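Local coordinates for proto-oncogene tyrosine-protein kinase receptor Ret (Danio rerio, PDB 7AMK) that is a receptor tyrosine kinase whose calcium-binding, cadherin-like extracellular region probably recognises GDNF together with the co-receptor GFR alpha 1, at residues A[166-171]-A[183-188]. The protein carries 4 engineered substitutions. Sequence-based numbering, arbitrary orientation.
Sequences ISYGVV and STSELV
Val170 overlaps Leu187 through one methyl each: CG2 of Val170 lies 3.5 Å from CD1 of Leu187, tighter than usual for two carbons, and the two side chains cross at about a right angle. The valine turns CG2 anti to its own carbonyl carbon, on the side of the backbone N, while CG1 stands anti to that N (chi1 173°). In Leu187 the CA–CB bond does not aim at the valine; CG stands anti to the backbone N (chi1 177°), and the CD1 branch comes nearer to the valine.

The second meeting point is looser and is bridged by water. Ser185 brings OG to the edge of the Tyr168 ring, near the ring plane and not over a face, 4.4 Å from CD1. A water joins the same two residues: it accepts the backbone N-H of Tyr168 at 2.7 Å from N and is hydrogen-bonded to Ser185 OG at 3.0 Å, the one polar link across a contact that has no direct hydrogen bond. Ser185 lies just before strand 186-189. There Thr184 OG1 donates to OE1 of Glu186, the first residue of the strand, at 2.6 Å, from above the carboxylate plane.

Tyr168, whose OH is bonded to Cys130 O, also packs on Ile205 and Cys207 of strand 200-210 and on Val180 of strand 178-181. The arrangement is the face-to-face packing of a cadherin-type beta sandwich: strand 165-170 is an outermost strand of one sheet, paired with strand 200-210, whereas strand 186-189 runs in the middle of the other, between strands 147-151 and 178-181, where Leu187 rests on Leu149.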
loop_
_atom_site.group_PDB
_atom_site.type_symbol
_atom_site.label_atom_id
_atom_site.label_comp_id
_atom_site.label_asym_id
_atom_site.label_seq_id
_atom_site.Cartn_x
_atom_site.Cartn_y
_atom_site.Cartn_z
ATOM N N ILE A 166 58.809 -15.662 -29.710
ATOM C CA ILE A 166 57.654 -15.555 -28.827
ATOM C C ILE A 166 56.403 -15.782 -29.652
ATOM O O ILE A 166 56.170 -15.062 -30.626
ATOM C CB ILE A 166 57.574 -14.183 -28.139
ATOM C CG1 ILE A 166 58.862 -13.848 -27.405
ATOM C CG2 ILE A 166 56.412 -14.150 -27.154
ATOM C CD1 ILE A 166 58.764 -12.584 -26.549
ATOM N N SER A 167 55.593 -16.761 -29.268
ATOM C CA SER A 167 54.292 -16.919 -29.900
ATOM C C SER A 167 53.218 -17.035 -28.818
ATOM O O SER A 167 53.508 -17.386 -27.674
ATOM C CB SER A 167 54.302 -18.123 -30.861
ATOM O OG SER A 167 54.551 -19.349 -30.204
ATOM N N TYR A 168 51.978 -16.709 -29.171
ATOM C CA TYR A 168 50.866 -16.747 -28.226
ATOM C C TYR A 168 49.766 -17.655 -28.757
ATOM O O TYR A 168 49.640 -17.851 -29.967
ATOM C CB TYR A 168 50.287 -15.342 -27.975
ATOM C CG TYR A 168 51.230 -14.428 -27.267
ATOM C CD1 TYR A 168 52.159 -13.672 -27.973
ATOM C CD2 TYR A 168 51.228 -14.327 -25.874
ATOM C CE1 TYR A 168 53.042 -12.825 -27.324
ATOM C CE2 TYR A 168 52.103 -13.518 -25.227
ATOM C CZ TYR A 168 53.021 -12.765 -25.955
ATOM O OH TYR A 168 53.898 -11.935 -25.294
ATOM N N GLY A 169 48.982 -18.230 -27.841
ATOM C CA GLY A 169 47.793 -18.970 -28.222
ATOM C C GLY A 169 46.683 -18.853 -27.200
ATOM O O GLY A 169 46.930 -18.592 -26.020
ATOM N N VAL A 170 45.449 -19.025 -27.654
ATOM C CA VAL A 170 44.325 -19.211 -26.741
ATOM C C VAL A 170 44.227 -20.687 -26.404
ATOM O O VAL A 170 44.090 -21.529 -27.300
ATOM C CB VAL A 170 42.995 -18.715 -27.326
ATOM C CG1 VAL A 170 41.857 -19.104 -26.376
ATOM C CG2 VAL A 170 43.001 -17.225 -27.473
ATOM N N VAL A 171 44.286 -20.995 -25.112
ATOM C CA VAL A 171 44.112 -22.362 -24.643
ATOM C C VAL A 171 42.617 -22.652 -24.614
ATOM O O VAL A 171 41.879 -22.080 -23.801
ATOM C CB VAL A 171 44.747 -22.574 -23.269
ATOM C CG1 VAL A 171 44.077 -23.702 -22.570
ATOM C CG2 VAL A 171 46.223 -22.881 -23.434
ATOM N N SER A 183 50.100 -14.483 -37.335
ATOM C CA SER A 183 50.846 -13.549 -38.170
ATOM C C SER A 183 51.027 -12.192 -37.509
ATOM O O SER A 183 52.034 -11.522 -37.747
ATOM C CB SER A 183 50.143 -13.366 -39.510
ATOM O OG SER A 183 50.505 -12.113 -40.049
ATOM N N THR A 184 50.069 -11.753 -36.709
ATOM C CA THR A 184 50.185 -10.459 -36.059
ATOM C C THR A 184 50.325 -10.560 -34.549
ATOM O O THR A 184 50.499 -9.532 -33.896
ATOM C CB THR A 184 48.987 -9.588 -36.424
ATOM O OG1 THR A 184 47.782 -10.227 -35.974
ATOM C CG2 THR A 184 48.915 -9.418 -37.944
ATOM N N SER A 185 50.252 -11.767 -33.976
ATOM C CA SER A 185 50.236 -11.960 -32.522
ATOM C C SER A 185 49.065 -11.246 -31.835
ATOM O O SER A 185 49.136 -10.915 -30.649
ATOM C CB SER A 185 51.554 -11.520 -31.891
ATOM O OG SER A 185 52.576 -12.454 -32.181
ATOM N N GLU A 186 47.948 -11.028 -32.522
ATOM C CA GLU A 186 46.806 -10.380 -31.877
ATOM C C GLU A 186 45.819 -11.412 -31.338
ATOM O O GLU A 186 45.519 -12.390 -32.003
ATOM C CB GLU A 186 46.053 -9.458 -32.838
ATOM C CG GLU A 186 46.811 -8.255 -33.322
ATOM C CD GLU A 186 46.258 -7.715 -34.647
ATOM O OE1 GLU A 186 45.869 -8.516 -35.538
ATOM O OE2 GLU A 186 46.221 -6.478 -34.790
ATOM N N LEU A 187 45.272 -11.159 -30.150
ATOM C CA LEU A 187 44.062 -11.862 -29.741
ATOM C C LEU A 187 42.895 -11.333 -30.562
ATOM O O LEU A 187 42.722 -10.120 -30.688
ATOM C CB LEU A 187 43.819 -11.645 -28.258
ATOM C CG LEU A 187 42.569 -12.245 -27.631
ATOM C CD1 LEU A 187 42.628 -13.797 -27.605
ATOM C CD2 LEU A 187 42.426 -11.652 -26.237
ATOM N N VAL A 188 42.110 -12.226 -31.159
ATOM C CA VAL A 188 41.001 -11.816 -32.016
ATOM C C VAL A 188 39.700 -12.475 -31.547
ATOM O O VAL A 188 39.706 -13.578 -31.001
ATOM C CB VAL A 188 41.259 -12.179 -33.473
ATOM C CG1 VAL A 188 42.645 -11.718 -33.934
ATOM C CG2 VAL A 188 41.069 -13.678 -33.651
HETATM O O HOH W 1 51.949 -15.311 -31.534
#